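PDB 2WW2: alpha-1,2-mannosidase from Bacteroides thetaiotaomicron, which hydrolyses alpha-mannosides with inversion of anomeric configuration, as a calcium-dependent glycoside hydrolase of family 92 from a human gut symbiont. Local coordinates for residues L449-E463 / I470-R482. Residues are numbered along the deposited sequence; the frame is centred on the assembly and turned at random.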
loop_
_atom_site.group_PDB
_atom_site.type_symbol
_atom_site.label_atom_id
_atom_site.label_comp_id
_atom_site.label_asym_id
_atom_site.label_seq_id
_atom_site.Cartn_x
_atom_site.Cartn_y
_atom_site.Cartn_z
ATOM N N LEU A 449 12.040 6.180 -25.405
ATOM C CA LEU A 449 12.994 5.184 -24.921
ATOM C C LEU A 449 13.108 3.968 -25.856
ATOM O O LEU A 449 14.212 3.471 -26.124
ATOM C CB LEU A 449 12.660 4.776 -23.470
ATOM C CG LEU A 449 12.780 5.926 -22.454
ATOM C CD1 LEU A 449 12.013 5.643 -21.141
ATOM C CD2 LEU A 449 14.245 6.288 -22.141
ATOM N N GLU A 450 11.984 3.491 -26.369
ATOM C CA GLU A 450 12.016 2.397 -27.341
ATOM C C GLU A 450 12.729 2.843 -28.630
ATOM O O GLU A 450 13.474 2.075 -29.241
ATOM C CB GLU A 450 10.582 1.940 -27.672
ATOM C CG GLU A 450 9.798 1.346 -26.482
ATOM C CD GLU A 450 10.134 -0.118 -26.201
ATOM O OE1 GLU A 450 10.724 -0.764 -27.094
ATOM O OE2 GLU A 450 9.812 -0.636 -25.082
ATOM N N TYR A 451 12.506 4.082 -29.038
ATOM C CA TYR A 451 13.099 4.574 -30.284
ATOM C C TYR A 451 14.621 4.768 -30.197
ATOM O O TYR A 451 15.336 4.515 -31.177
ATOM C CB TYR A 451 12.478 5.902 -30.710
ATOM C CG TYR A 451 10.982 5.886 -30.980
ATOM C CD1 TYR A 451 10.278 4.691 -31.133
ATOM C CD2 TYR A 451 10.283 7.079 -31.082
ATOM C CE1 TYR A 451 8.902 4.702 -31.372
ATOM C CE2 TYR A 451 8.913 7.103 -31.334
ATOM C CZ TYR A 451 8.234 5.910 -31.471
ATOM O OH TYR A 451 6.881 5.925 -31.711
ATOM N N ALA A 452 15.113 5.250 -29.059
ATOM C CA ALA A 452 16.564 5.424 -28.887
ATOM C C ALA A 452 17.272 4.063 -29.035
ATOM O O ALA A 452 18.353 3.956 -29.619
ATOM C CB ALA A 452 16.869 6.053 -27.529
ATOM N N TYR A 453 16.639 3.020 -28.516
ATOM C CA TYR A 453 17.150 1.654 -28.670
ATOM C C TYR A 453 17.118 1.170 -30.130
ATOM O O TYR A 453 18.103 0.591 -30.641
ATOM C CB TYR A 453 16.344 0.691 -27.783
ATOM C CG TYR A 453 16.615 -0.777 -28.107
ATOM C CD1 TYR A 453 17.859 -1.344 -27.874
ATOM C CD2 TYR A 453 15.611 -1.588 -28.659
ATOM C CE1 TYR A 453 18.104 -2.686 -28.170
ATOM C CE2 TYR A 453 15.849 -2.914 -28.963
ATOM C CZ TYR A 453 17.090 -3.460 -28.709
ATOM O OH TYR A 453 17.332 -4.768 -29.021
ATOM N N ALA A 454 15.993 1.383 -30.805
ATOM C CA ALA A 454 15.883 0.949 -32.194
ATOM C C ALA A 454 16.898 1.713 -33.042
ATOM O O ALA A 454 17.486 1.165 -33.970
ATOM C CB ALA A 454 14.455 1.187 -32.735
ATOM N N ASP A 455 17.097 2.985 -32.730
ATOM C CA ASP A 455 18.061 3.762 -33.488
ATOM C C ASP A 455 19.486 3.248 -33.248
ATOM O O ASP A 455 20.309 3.208 -34.172
ATOM C CB ASP A 455 17.932 5.252 -33.147
ATOM C CG ASP A 455 16.650 5.854 -33.688
ATOM O OD1 ASP A 455 16.128 5.317 -34.705
ATOM O OD2 ASP A 455 16.167 6.868 -33.122
ATOM N N TRP A 456 19.790 2.869 -32.010
ATOM C CA TRP A 456 21.077 2.214 -31.738
ATOM C C TRP A 456 21.200 0.932 -32.594
ATOM O O TRP A 456 22.246 0.684 -33.211
ATOM C CB TRP A 456 21.240 1.937 -30.229
ATOM C CG TRP A 456 22.434 1.100 -29.906
ATOM C CD1 TRP A 456 23.706 1.535 -29.639
ATOM C CD2 TRP A 456 22.473 -0.326 -29.833
ATOM N NE1 TRP A 456 24.539 0.459 -29.403
ATOM C CE2 TRP A 456 23.800 -0.694 -29.508
ATOM C CE3 TRP A 456 21.510 -1.328 -29.989
ATOM C CZ2 TRP A 456 24.190 -2.022 -29.355
ATOM C CZ3 TRP A 456 21.896 -2.648 -29.833
ATOM C CH2 TRP A 456 23.229 -2.985 -29.529
ATOM N N CYS A 457 20.137 0.126 -32.674
ATOM C CA CYS A 457 20.205 -1.097 -33.512
ATOM C C CYS A 457 20.512 -0.756 -34.974
ATOM O O CYS A 457 21.308 -1.433 -35.624
ATOM C CB CYS A 457 18.895 -1.891 -33.479
ATOM S SG CYS A 457 18.548 -2.652 -31.910
ATOM N N ILE A 458 19.862 0.281 -35.498
ATOM C CA ILE A 458 20.081 0.654 -36.900
ATOM C C ILE A 458 21.504 1.152 -37.108
ATOM O O ILE A 458 22.131 0.852 -38.137
ATOM C CB ILE A 458 19.052 1.701 -37.396
ATOM C CG1 ILE A 458 17.662 1.051 -37.442
ATOM C CG2 ILE A 458 19.458 2.264 -38.786
ATOM C CD1 ILE A 458 16.507 2.085 -37.620
ATOM N N ALA A 459 22.025 1.892 -36.131
ATOM C CA ALA A 459 23.413 2.363 -36.232
ATOM C C ALA A 459 24.369 1.162 -36.291
ATOM O O ALA A 459 25.311 1.124 -37.096
ATOM C CB ALA A 459 23.766 3.258 -35.057
ATOM N N ARG A 460 24.136 0.194 -35.415
ATOM C CA ARG A 460 24.976 -0.996 -35.375
ATOM C C ARG A 460 24.943 -1.704 -36.725
ATOM O O ARG A 460 25.977 -2.146 -37.223
ATOM C CB ARG A 460 24.469 -1.944 -34.287
ATOM C CG ARG A 460 24.769 -1.455 -32.858
ATOM C CD ARG A 460 26.126 -2.006 -32.439
ATOM N NE ARG A 460 25.987 -3.449 -32.377
ATOM C CZ ARG A 460 26.967 -4.343 -32.447
ATOM N NH1 ARG A 460 28.249 -3.966 -32.592
ATOM N NH2 ARG A 460 26.641 -5.628 -32.365
ATOM N N PHE A 461 23.735 -1.853 -37.273
ATOM C CA PHE A 461 23.520 -2.528 -38.548
ATOM C C PHE A 461 24.248 -1.808 -39.660
ATOM O O PHE A 461 25.024 -2.437 -40.396
ATOM C CB PHE A 461 22.016 -2.670 -38.861
ATOM C CG PHE A 461 21.715 -3.559 -40.040
ATOM C CD1 PHE A 461 21.828 -4.946 -39.937
ATOM C CD2 PHE A 461 21.291 -3.013 -41.251
ATOM C CE1 PHE A 461 21.547 -5.764 -41.025
ATOM C CE2 PHE A 461 21.003 -3.821 -42.330
ATOM C CZ PHE A 461 21.144 -5.200 -42.232
ATOM N N ALA A 462 24.034 -0.498 -39.770
ATOM C CA ALA A 462 24.679 0.274 -40.826
ATOM C C ALA A 462 26.201 0.169 -40.691
ATOM O O ALA A 462 26.909 0.018 -41.682
ATOM C CB ALA A 462 24.260 1.727 -40.776
ATOM N N GLU A 463 26.698 0.272 -39.460
ATOM C CA GLU A 463 28.153 0.232 -39.246
ATOM C C GLU A 463 28.740 -1.085 -39.756
ATOM O O GLU A 463 29.802 -1.100 -40.392
ATOM C CB GLU A 463 28.494 0.436 -37.759
ATOM C CG GLU A 463 29.979 0.641 -37.530
ATOM C CD GLU A 463 30.302 1.146 -36.138
ATOM O OE1 GLU A 463 29.845 0.519 -35.170
ATOM O OE2 GLU A 463 31.020 2.172 -36.040
ATOM N N ILE A 470 25.698 6.813 -42.331
ATOM C CA ILE A 470 24.389 6.443 -41.798
ATOM C C ILE A 470 24.511 5.942 -40.357
ATOM O O ILE A 470 23.677 6.274 -39.494
ATOM C CB ILE A 470 23.691 5.400 -42.696
ATOM C CG1 ILE A 470 23.334 6.043 -44.050
ATOM C CG2 ILE A 470 22.438 4.829 -42.001
ATOM C CD1 ILE A 470 22.843 5.050 -45.103
ATOM N N ALA A 471 25.546 5.153 -40.078
ATOM C CA ALA A 471 25.763 4.698 -38.690
ATOM C C ALA A 471 25.912 5.885 -37.730
ATOM O O ALA A 471 25.270 5.935 -36.683
ATOM C CB ALA A 471 26.969 3.764 -38.596
ATOM N N ASP A 472 26.756 6.847 -38.084
ATOM C CA ASP A 472 26.938 8.024 -37.236
ATOM C C ASP A 472 25.640 8.841 -37.094
ATOM O O ASP A 472 25.347 9.362 -36.026
ATOM C CB ASP A 472 28.111 8.894 -37.739
ATOM C CG ASP A 472 29.460 8.146 -37.708
ATOM O OD1 ASP A 472 29.588 7.105 -37.021
ATOM O OD2 ASP A 472 30.398 8.599 -38.374
ATOM N N GLN A 473 24.837 8.929 -38.151
ATOM C CA GLN A 473 23.531 9.604 -38.030
ATOM C C GLN A 473 22.684 8.957 -36.930
ATOM O O GLN A 473 22.001 9.638 -36.159
ATOM C CB GLN A 473 22.744 9.536 -39.330
ATOM C CG GLN A 473 23.186 10.499 -40.406
ATOM C CD GLN A 473 22.499 10.194 -41.718
ATOM O OE1 GLN A 473 23.150 10.020 -42.750
ATOM N NE2 GLN A 473 21.181 10.088 -41.679
ATOM N N TYR A 474 22.713 7.630 -36.881
ATOM C CA TYR A 474 21.862 6.909 -35.959
ATOM C C TYR A 474 22.456 6.806 -34.561
ATOM O O TYR A 474 21.720 6.846 -33.576
ATOM C CB TYR A 474 21.429 5.546 -36.545
ATOM C CG TYR A 474 20.209 5.706 -37.426
ATOM C CD1 TYR A 474 18.930 5.537 -36.902
ATOM C CD2 TYR A 474 20.332 6.072 -38.769
ATOM C CE1 TYR A 474 17.805 5.717 -37.685
ATOM C CE2 TYR A 474 19.206 6.262 -39.559
ATOM C CZ TYR A 474 17.951 6.091 -39.003
ATOM O OH TYR A 474 16.830 6.258 -39.773
ATOM N N TYR A 475 23.779 6.685 -34.469
ATOM C CA TYR A 475 24.449 6.708 -33.176
ATOM C C TYR A 475 24.180 8.031 -32.456
ATOM O O TYR A 475 24.110 8.072 -31.226
ATOM C CB TYR A 475 25.963 6.469 -33.326
ATOM C CG TYR A 475 26.351 4.998 -33.432
ATOM C CD1 TYR A 475 25.918 4.081 -32.481
ATOM C CD2 TYR A 475 27.189 4.543 -34.453
ATOM C CE1 TYR A 475 26.286 2.747 -32.549
ATOM C CE2 TYR A 475 27.557 3.206 -34.539
ATOM C CZ TYR A 475 27.113 2.320 -33.581
ATOM O OH TYR A 475 27.459 0.992 -33.647
ATOM N N GLN A 476 23.990 9.099 -33.226
ATOM C CA GLN A 476 23.649 10.392 -32.628
ATOM C C GLN A 476 22.314 10.356 -31.894
ATOM O O GLN A 476 22.070 11.183 -31.021
ATOM C CB GLN A 476 23.640 11.510 -33.678
ATOM N N LYS A 477 21.447 9.400 -32.224
ATOM C CA LYS A 477 20.143 9.319 -31.562
ATOM C C LYS A 477 20.118 8.303 -30.411
ATOM O O LYS A 477 19.218 8.333 -29.559
ATOM C CB LYS A 477 19.047 8.992 -32.581
ATOM C CG LYS A 477 19.023 9.913 -33.811
ATOM C CD LYS A 477 17.981 9.382 -34.818
ATOM C CE LYS A 477 18.109 10.034 -36.197
ATOM N NZ LYS A 477 16.863 9.828 -36.985
ATOM N N ALA A 478 21.101 7.409 -30.390
ATOM C CA ALA A 478 21.189 6.369 -29.370
ATOM C C ALA A 478 21.104 6.916 -27.942
ATOM O O ALA A 478 20.507 6.283 -27.079
ATOM C CB ALA A 478 22.474 5.528 -29.557
ATOM N N PRO A 479 21.709 8.095 -27.682
ATOM C CA PRO A 479 21.628 8.664 -26.334
ATOM C C PRO A 479 20.383 9.531 -26.078
ATOM O O PRO A 479 20.364 10.276 -25.107
ATOM C CB PRO A 479 22.894 9.552 -26.231
ATOM C CG PRO A 479 23.485 9.608 -27.622
ATOM C CD PRO A 479 22.589 8.874 -28.574
ATOM N N ASN A 480 19.370 9.454 -26.939
ATOM C CA ASN A 480 18.203 10.321 -26.795
ATOM C C ASN A 480 17.461 10.044 -25.484
ATOM O O ASN A 480 16.705 10.890 -25.025
ATOM C CB ASN A 480 17.240 10.204 -27.983
ATOM C CG ASN A 480 17.613 11.131 -29.137
ATOM O OD1 ASN A 480 18.430 12.044 -28.979
ATOM N ND2 ASN A 480 16.999 10.913 -30.299
ATOM N N TYR A 481 17.675 8.870 -24.887
ATOM C CA TYR A 481 17.097 8.600 -23.567
ATOM C C TYR A 481 17.478 9.686 -22.561
ATOM O O TYR A 481 16.710 9.999 -21.627
ATOM C CB TYR A 481 17.511 7.221 -23.026
ATOM C CG TYR A 481 18.988 7.071 -22.739
ATOM C CD1 TYR A 481 19.506 7.414 -21.500
ATOM C CD2 TYR A 481 19.865 6.590 -23.709
ATOM C CE1 TYR A 481 20.857 7.281 -21.226
ATOM C CE2 TYR A 481 21.236 6.453 -23.449
ATOM C CZ TYR A 481 21.716 6.809 -22.205
ATOM O OH TYR A 481 23.054 6.684 -21.922
ATOM N N ARG A 482 18.678 10.239 -22.718
ATOM C CA ARG A 482 19.136 11.272 -21.783
ATOM C C ARG A 482 18.253 12.518 -21.789
ATOM O O ARG A 482 18.244 13.289 -20.830
ATOM C CB ARG A 482 20.587 11.678 -22.075
ATOM C CG ARG A 482 21.609 10.536 -22.013
ATOM C CD ARG A 482 23.013 11.125 -22.236
ATOM N NE ARG A 482 24.091 10.144 -22.386
ATOM C CZ ARG A 482 24.753 9.550 -21.381
ATOM N NH1 ARG A 482 24.442 9.782 -20.105
ATOM N NH2 ARG A 482 25.745 8.703 -21.660
HETATM O O HOH W 1 15.383 7.564 -36.492
#
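Ala459 sits at the middle of this contact, its CB pressed over the centre of the Tyr475 ring, 3.4 Å from the centroid. On its other flank the same methyl meets Tyr474 CB, and Ile458 CG2, anti to the backbone N, covers a face of the Tyr474 ring, 3.7 Å from that centroid and 8° off the normal. Small residues let the backbones close in: the CA atoms of Ala459 and Ala471 lie 4.1 Å apart. Helices 444-465 and 468-475 form a helical hairpin in the family 92 catalytic domain; the axes of 449-463 and 470-475 come within 7.7 Å, nearly antiparallel (162°). Tyr475 is a knob in a hole made by Trp456, Ala459, Arg460 and Glu463, and an alanine here would probably leave that hole unfilled and Glu463 OE1 without its hydroxyl partner. Farther along, past the second helix, Leu449 CD2 packs against Tyr481 CB at 3.5 Å. At one polar edge Tyr475 OH donates to Glu463 OE1 (2.9 Å), from 50° out of the carboxylate plane. At another, Asp455 OD1 lies at the Tyr474 ring edge, shares a water with Lys477 NZ and salt-bridges Arg424; Tyr430 OH hydrogen-bonds Asp455 OD2, and Asp431 salt-bridges Lys477.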